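Local coordinates for protein nicotinate phosphoribosyltransferase (Vibrio cholerae, PDB 4HL7) that probably catalyses the ATP-driven synthesis of nicotinate mononucleotide from nicotinate and phosphoribosyl pyrophosphate, a step on the way to NAD+, at residues R14-L19 against G66-S71; T182-R187 against G212-H217; P267-T272 against R292-C297. All coordinates share one frame; numbering follows the deposited sequence.

Contact 1: residues R14-L19 against G66-S71; sequences RSLLDL and GTLRFS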
# COMPACT_ATOMS: atom_id res chain seq x y z
N ARG A 14 -5.91 15.38 5.44
CA ARG A 14 -7.23 15.86 5.86
C ARG A 14 -7.51 15.57 7.34
O ARG A 14 -8.30 16.25 7.95
CB ARG A 14 -8.25 15.21 4.98
CG ARG A 14 -8.00 15.66 3.55
CD ARG A 14 -9.22 16.09 2.93
NE ARG A 14 -8.97 16.77 1.66
CZ ARG A 14 -9.95 17.09 0.84
NH1 ARG A 14 -11.20 16.78 1.19
NH2 ARG A 14 -9.69 17.70 -0.31
N SER A 15 -6.87 14.54 7.88
CA SER A 15 -7.05 14.08 9.28
C SER A 15 -6.09 12.92 9.47
O SER A 15 -5.47 12.47 8.50
CB SER A 15 -8.48 13.61 9.56
OG SER A 15 -8.76 12.29 9.04
N LEU A 16 -5.98 12.39 10.70
CA LEU A 16 -5.09 11.23 10.89
C LEU A 16 -5.79 9.94 10.45
O LEU A 16 -5.23 8.83 10.62
CB LEU A 16 -4.62 11.12 12.36
CG LEU A 16 -3.47 12.05 12.83
CD1 LEU A 16 -3.08 11.73 14.26
CD2 LEU A 16 -2.24 12.01 11.90
N LEU A 17 -7.01 10.06 9.91
CA LEU A 17 -7.65 8.91 9.22
C LEU A 17 -7.41 8.93 7.68
O LEU A 17 -7.74 7.94 6.96
CB LEU A 17 -9.20 8.93 9.49
CG LEU A 17 -9.61 8.65 10.95
CD1 LEU A 17 -11.13 8.61 11.01
CD2 LEU A 17 -9.00 7.32 11.41
N ASP A 18 -6.82 10.03 7.20
CA ASP A 18 -6.50 10.19 5.78
C ASP A 18 -5.24 9.42 5.41
O ASP A 18 -4.18 10.03 5.13
CB ASP A 18 -6.30 11.69 5.48
CG ASP A 18 -6.18 11.99 4.00
OD1 ASP A 18 -6.44 11.11 3.15
OD2 ASP A 18 -5.76 13.11 3.68
N LEU A 19 -5.36 8.10 5.43
CA LEU A 19 -4.27 7.18 5.23
C LEU A 19 -4.85 5.81 4.94
O LEU A 19 -6.09 5.62 5.10
CB LEU A 19 -3.32 7.12 6.47
CG LEU A 19 -3.90 7.21 7.89
CD1 LEU A 19 -4.72 5.98 8.25
CD2 LEU A 19 -2.72 7.36 8.87
N GLY A 66 3.23 16.87 13.15
CA GLY A 66 3.46 16.90 14.58
C GLY A 66 2.32 17.61 15.30
O GLY A 66 2.15 17.45 16.49
N THR A 67 1.49 18.34 14.56
CA THR A 67 0.38 19.08 15.18
C THR A 67 -0.98 18.34 15.09
O THR A 67 -1.99 18.79 15.64
CB THR A 67 0.23 20.47 14.56
OG1 THR A 67 -0.23 20.38 13.20
CG2 THR A 67 1.55 21.21 14.60
N LEU A 68 -1.00 17.25 14.34
CA LEU A 68 -2.25 16.51 14.14
C LEU A 68 -2.58 15.65 15.32
O LEU A 68 -1.69 15.14 16.01
CB LEU A 68 -2.17 15.61 12.90
CG LEU A 68 -2.02 16.37 11.60
CD1 LEU A 68 -2.19 15.32 10.49
CD2 LEU A 68 -3.04 17.51 11.47
N ARG A 69 -3.88 15.46 15.56
CA ARG A 69 -4.30 14.60 16.69
C ARG A 69 -5.45 13.73 16.24
O ARG A 69 -6.18 14.13 15.34
CB ARG A 69 -4.75 15.49 17.86
CG ARG A 69 -3.67 16.46 18.36
CD ARG A 69 -2.67 15.68 19.21
NE ARG A 69 -1.67 16.51 19.90
CZ ARG A 69 -0.55 16.99 19.35
NH1 ARG A 69 -0.27 16.77 18.06
NH2 ARG A 69 0.29 17.70 20.07
N PHE A 70 -5.69 12.60 16.91
CA PHE A 70 -6.99 11.92 16.69
C PHE A 70 -8.06 12.64 17.49
O PHE A 70 -7.88 12.80 18.71
CB PHE A 70 -6.91 10.45 17.13
CG PHE A 70 -6.13 9.57 16.18
CD1 PHE A 70 -6.73 9.05 15.02
CD2 PHE A 70 -4.80 9.28 16.42
CE1 PHE A 70 -5.98 8.23 14.16
CE2 PHE A 70 -4.05 8.47 15.56
CZ PHE A 70 -4.65 7.92 14.42
N SER A 71 -9.18 12.98 16.86
CA SER A 71 -10.30 13.68 17.55
C SER A 71 -11.21 12.63 18.16
O SER A 71 -11.13 11.44 17.83
CB SER A 71 -11.09 14.54 16.59
OG SER A 71 -11.89 13.75 15.72
O HOH W 1 -7.45 13.54 12.88

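Contact 2: residues T182-R187 against G212-H217; sequences TEMGTR and GTSNYH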
# COMPACT_ATOMS: atom_id res chain seq x y z
N THR A 182 -11.67 -1.88 -5.49
CA THR A 182 -11.31 -1.37 -4.17
C THR A 182 -10.38 -0.17 -4.39
O THR A 182 -9.31 -0.30 -5.01
CB THR A 182 -10.58 -2.41 -3.34
OG1 THR A 182 -11.44 -3.56 -3.16
CG2 THR A 182 -10.28 -1.83 -1.95
N GLU A 183 -10.80 1.00 -3.96
CA GLU A 183 -9.96 2.16 -4.24
C GLU A 183 -8.76 2.19 -3.29
O GLU A 183 -8.92 2.03 -2.11
CB GLU A 183 -10.82 3.42 -4.11
CG GLU A 183 -10.12 4.67 -4.58
CD GLU A 183 -9.18 5.31 -3.51
OE1 GLU A 183 -9.35 5.10 -2.28
OE2 GLU A 183 -8.23 6.01 -3.93
N MSE A 184 -7.55 2.40 -3.82
CA MSE A 184 -6.34 2.28 -3.00
C MSE A 184 -5.38 3.33 -3.47
O MSE A 184 -4.18 3.11 -3.48
CB MSE A 184 -5.65 0.88 -3.08
CG MSE A 184 -6.45 -0.20 -2.43
SE MSE A 184 -5.27 -1.84 -2.59
CE MSE A 184 -6.64 -2.87 -1.76
N GLY A 185 -5.87 4.47 -3.88
CA GLY A 185 -4.97 5.49 -4.42
C GLY A 185 -4.59 6.63 -3.51
O GLY A 185 -4.28 7.71 -3.97
N THR A 186 -4.61 6.41 -2.21
CA THR A 186 -4.20 7.49 -1.32
C THR A 186 -2.68 7.87 -1.45
O THR A 186 -2.31 9.06 -1.51
CB THR A 186 -4.46 7.04 0.15
OG1 THR A 186 -5.88 6.88 0.36
CG2 THR A 186 -3.87 8.06 1.18
N ARG A 187 -1.81 6.85 -1.39
CA ARG A 187 -0.35 7.08 -1.31
C ARG A 187 0.23 7.80 -2.51
O ARG A 187 1.23 8.53 -2.38
CB ARG A 187 0.43 5.79 -1.07
CG ARG A 187 0.34 4.74 -2.19
CD ARG A 187 0.94 3.42 -1.74
NE ARG A 187 0.33 2.95 -0.52
CZ ARG A 187 1.00 2.31 0.45
NH1 ARG A 187 2.29 2.11 0.29
NH2 ARG A 187 0.38 1.93 1.57
N GLY A 212 -15.10 -0.97 -1.71
CA GLY A 212 -14.81 0.03 -0.66
C GLY A 212 -13.53 0.81 -1.01
O GLY A 212 -13.14 0.89 -2.18
N THR A 213 -12.90 1.37 0.01
CA THR A 213 -11.68 2.19 -0.18
C THR A 213 -10.75 1.89 0.96
O THR A 213 -11.19 1.55 2.05
CB THR A 213 -12.02 3.71 -0.18
OG1 THR A 213 -10.81 4.45 -0.17
CG2 THR A 213 -12.85 4.11 1.04
N SER A 214 -9.43 1.94 0.70
CA SER A 214 -8.49 1.77 1.80
C SER A 214 -8.39 3.01 2.71
O SER A 214 -7.86 2.91 3.79
CB SER A 214 -7.09 1.41 1.28
OG SER A 214 -6.64 2.51 0.50
N ASN A 215 -8.91 4.16 2.26
CA ASN A 215 -8.76 5.38 3.01
C ASN A 215 -9.86 5.52 4.11
O ASN A 215 -11.03 5.64 3.78
CB ASN A 215 -8.77 6.55 2.03
CG ASN A 215 -8.41 7.87 2.69
OD1 ASN A 215 -9.10 8.33 3.60
ND2 ASN A 215 -7.31 8.47 2.26
N TYR A 216 -9.47 5.52 5.39
CA TYR A 216 -10.46 5.61 6.49
C TYR A 216 -11.23 6.93 6.41
O TYR A 216 -12.49 6.99 6.59
CB TYR A 216 -9.76 5.52 7.88
CG TYR A 216 -9.75 4.11 8.48
CD1 TYR A 216 -10.88 3.31 8.41
CD2 TYR A 216 -8.61 3.62 9.13
CE1 TYR A 216 -10.90 2.02 8.98
CE2 TYR A 216 -8.59 2.34 9.71
CZ TYR A 216 -9.76 1.55 9.67
OH TYR A 216 -9.76 0.25 10.22
N HIS A 217 -10.50 8.02 6.20
CA HIS A 217 -11.15 9.35 6.15
C HIS A 217 -12.23 9.46 5.11
O HIS A 217 -13.35 10.00 5.37
CB HIS A 217 -10.09 10.43 5.90
CG HIS A 217 -10.65 11.83 5.91
ND1 HIS A 217 -10.69 12.59 7.01
CD2 HIS A 217 -11.23 12.59 4.89
CE1 HIS A 217 -11.25 13.78 6.72
NE2 HIS A 217 -11.57 13.79 5.43
O HOH W 2 -7.00 4.84 -0.75

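Contact 3: residues P267-T272 against R292-C297; sequences PTDTLT and RHDSGC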
# COMPACT_ATOMS: atom_id res chain seq x y z
N PRO A 267 -0.62 -10.78 1.51
CA PRO A 267 0.18 -10.81 0.29
C PRO A 267 1.04 -12.08 0.21
O PRO A 267 1.42 -12.64 1.23
CB PRO A 267 1.09 -9.57 0.45
CG PRO A 267 1.34 -9.58 1.93
CD PRO A 267 0.04 -10.00 2.59
N THR A 268 1.36 -12.51 -1.00
CA THR A 268 2.02 -13.81 -1.15
C THR A 268 3.45 -13.70 -1.59
O THR A 268 4.18 -14.76 -1.68
CB THR A 268 1.23 -14.68 -2.19
OG1 THR A 268 1.36 -14.05 -3.47
CG2 THR A 268 -0.21 -14.78 -1.83
N ASP A 269 3.92 -12.48 -1.84
CA ASP A 269 5.19 -12.31 -2.49
C ASP A 269 6.23 -11.53 -1.65
O ASP A 269 7.14 -10.93 -2.20
CB ASP A 269 5.02 -11.57 -3.87
CG ASP A 269 4.48 -10.13 -3.72
OD1 ASP A 269 3.77 -9.82 -2.73
OD2 ASP A 269 4.76 -9.30 -4.64
N THR A 270 6.14 -11.59 -0.34
CA THR A 270 7.23 -11.04 0.44
C THR A 270 8.51 -11.81 0.12
O THR A 270 9.61 -11.26 -0.01
CB THR A 270 6.96 -11.19 1.93
OG1 THR A 270 5.73 -10.53 2.29
CG2 THR A 270 8.17 -10.60 2.76
N LEU A 271 8.34 -13.12 -0.05
CA LEU A 271 9.44 -14.01 -0.40
C LEU A 271 9.16 -14.51 -1.82
O LEU A 271 9.44 -13.77 -2.78
CB LEU A 271 9.53 -15.18 0.61
CG LEU A 271 9.76 -14.62 2.03
CD1 LEU A 271 9.64 -15.71 3.06
CD2 LEU A 271 11.18 -14.01 2.15
N THR A 272 8.61 -15.73 -1.98
CA THR A 272 8.16 -16.16 -3.34
C THR A 272 6.83 -16.92 -3.18
O THR A 272 6.50 -17.38 -2.09
CB THR A 272 9.11 -17.08 -4.02
OG1 THR A 272 9.27 -18.27 -3.22
CG2 THR A 272 10.52 -16.37 -4.30
N ARG A 292 -3.57 -11.54 -1.70
CA ARG A 292 -3.41 -10.38 -2.60
C ARG A 292 -2.29 -10.66 -3.59
O ARG A 292 -1.21 -11.13 -3.20
CB ARG A 292 -3.08 -9.12 -1.77
CG ARG A 292 -2.92 -7.84 -2.62
CD ARG A 292 -2.68 -6.59 -1.73
NE ARG A 292 -1.26 -6.29 -1.83
CZ ARG A 292 -0.40 -6.11 -0.82
NH1 ARG A 292 0.89 -5.95 -1.10
NH2 ARG A 292 -0.81 -6.03 0.44
N HIS A 293 -2.53 -10.29 -4.85
CA HIS A 293 -1.50 -10.43 -5.90
C HIS A 293 -0.83 -9.11 -6.11
O HIS A 293 -1.51 -8.11 -6.34
CB HIS A 293 -2.17 -10.82 -7.22
CG HIS A 293 -1.23 -10.84 -8.37
ND1 HIS A 293 -1.19 -9.84 -9.27
CD2 HIS A 293 -0.19 -11.70 -8.68
CE1 HIS A 293 -0.20 -10.06 -10.14
NE2 HIS A 293 0.42 -11.19 -9.78
N ASP A 294 0.50 -9.09 -6.09
CA ASP A 294 1.22 -7.81 -6.28
C ASP A 294 2.44 -7.86 -7.19
O ASP A 294 3.08 -6.85 -7.39
CB ASP A 294 1.67 -7.26 -4.92
CG ASP A 294 1.94 -5.72 -4.95
OD1 ASP A 294 3.01 -5.28 -4.42
OD2 ASP A 294 1.11 -4.93 -5.51
N SER A 295 2.81 -9.03 -7.71
CA SER A 295 3.95 -9.07 -8.65
C SER A 295 3.85 -10.31 -9.51
O SER A 295 3.24 -11.31 -9.11
CB SER A 295 5.28 -9.09 -7.90
OG SER A 295 5.36 -10.23 -7.10
N GLY A 296 4.44 -10.25 -10.70
CA GLY A 296 4.46 -11.46 -11.56
C GLY A 296 3.10 -11.65 -12.20
O GLY A 296 2.23 -10.75 -12.16
N CYS A 297 2.97 -12.72 -12.97
CA CYS A 297 1.79 -12.90 -13.81
C CYS A 297 0.57 -13.21 -12.93
O CYS A 297 0.62 -14.14 -12.11
CB CYS A 297 2.01 -14.08 -14.75
SG CYS A 297 0.52 -14.56 -15.69
O HOH W 3 1.90 -11.49 -5.32
O HOH W 4 5.24 -6.73 -4.51

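Contact 1: residues R14-L19 against G66-S71
Leu16 reaches out to Phe70 and Leu68 and carries most of the meeting between these two irregular loops. Its CB lies over one face of the Phe70 ring, 3.9 Å from the ring centroid and displaced toward the rim, a CH-pi contact. One bond further out, Leu16 CG rests 3.8 Å from Leu68 CB. There the side chain forks. Leu16 CD1 stays over the same ring face, 3.6 Å from Phe70 CE2, and also leans on the carbonyl carbon of Arg69, while Leu16 CD2 turns to the other leucine and ends 3.6 Å from Leu68 CD1. Having CG anti to the carbonyl carbon (chi1 -78°) aims the fork between these two partners, and a leucine suits the place because each of its methyls has its own apolar neighbour. Leu17 approaches the ring differently, its CD2 standing at the edge, 4.2 Å from Phe70 CE1.

Leu16 and Leu17 take the two central positions of a type I beta turn from Ser15 to Asp18, just ahead of helix 21-33. Ser15 OG accepts from Leu17 N, forming an ST turn, and Asp18 OD2 receives Arg14 N. The partner loop, also in the N-terminal domain, links helix 52-64 to helix 72-81, which Ser71 caps at its N-terminus through Asp74 N. Between the backbones stands a water that accepts from Leu16 N at 2.9 Å and donates to Arg69 O at 2.8 Å. Arg69 folds back over its own loop: NH1 binds the carbonyl oxygens of Gly66 and Leu68, both nearly in the guanidinium plane, though NH1 stands above the carbonyl plane of Leu68 and not on a lone pair. Leu17 also packs on Tyr77 and Leu78 of helix 72-81, and Ile24 of helix 21-33 touches both Leu17 and Phe70.

Contact 2: residues T182-R187 against G212-H217
Glu183 and Thr213 form the tight part of this contact, their side chains running side by side off the same face of a parallel strand pair. Thr213 OG1 donates to Glu183 OE1 at 2.6 Å, nearly in line with the C-O bond, and takes Asn215 N in an ST turn. Threonine fits here because one hydroxyl can give to the acid and receive from the chain. The other carboxylate oxygen, Glu183 OE2, is approached from above its plane by Gly185 N at 2.8 Å. Along the backbones, Glu183 N binds Gly212 O at 2.9 Å, and Ser214 N returns the bond to Glu183 O at 2.9 Å.

Strands 181-183 and 210-213 belong to a beta-alpha-beta unit with helix 192-205 between them, consistent with the TIM-barrel-like domain of this family. Beyond their C-terminal ends the chains diverge and packing gives way to bridging. A water bonds Thr186 OG1 and donates to Glu183 OE1 and to Ser214 OG, whose strongest partner is Asp20 OD1. Asn215 ND2 donates to Thr186 OG1 at 2.9 Å, the hydroxyl lying within 6° of the Asn215 amide plane; Asn215 OD1 caps helix 216-222 at Phe218 N. The partly exposed Met184, a selenomethionine, packs more loosely, its CG 4.0 Å from Ser214 OG.

Contact 3: residues P267-T272 against R292-C297
Pro267 and Arg292 pair as parallel beta neighbours with CA atoms 4.6 Å apart, and past them the two chains separate, leaving Thr268 N and Arg292 O buried, 3.7 Å from each other and without a partner. On the face of the sheet that Pro267 and Arg292 share, Pro267 CB sits over one side of the guanidinium, 3.9 Å from Arg292 NH1. Arg292 leaves the strand fully extended and then bends at chi3 (104°), which lays its flat end against the proline. Its NH2 bonds Thr229 OG1. Proline suits the place because its CB offers an apolar surface to one face of the guanidinium.

Polar chemistry takes over further along. Ser295 OG donates to Asp269 OD2 at 2.7 Å, meeting the anti side of the carboxylate somewhat out of plane, and itself accepts from Asp390 N. Asp269 OD2 also receives a water at 2.6 Å, and the same water gives its other hydrogen to Asp294 OD1 at 2.7 Å. It thus bridges two carboxylates whose planes stand 86° apart. Asp294 OD2 bonds Ser324, while a second water joins Asp294 N to Thr268 OG1, a hydroxyl held chiefly by Trp301 NE1.

Asp269 OD1 bonds NE2 of His232, predicted to become phosphorylated by autocatalysis but unmodified here. A sulfate, probably from the crystallisation liquor, lies about 6 Å from the Asp294 side chain. The place of these groups at the C-terminal ends of parallel strands, where TIM-barrel enzymes carry their active sites, is consistent with a catalytic pocket here.

How the contacts relate
All three contacts are largely buried, yet they differ in what fills them. Contact 1, farthest from the centre of the chain, belongs to the N-terminal domain and joins loops chiefly by leucine and phenylalanine packing. Contacts 2 and 3 lie deeper, at strand ends of one parallel sheet, and rely more on carboxylates, hydroxyls and waters, with strand pairing in both. They sit toward its two outer sides, 210-213 with 181-183 in contact 2 and 265-267 with 290-293 in contact 3, centres about 20 Å apart. Contacts 1 and 2 touch directly: the turn of 14-19 meets the start of helix 216-222, where His217 probably bonds Ser15 OG and Leu17 O, linking the N-terminal part of the chain to the parallel-sheet part.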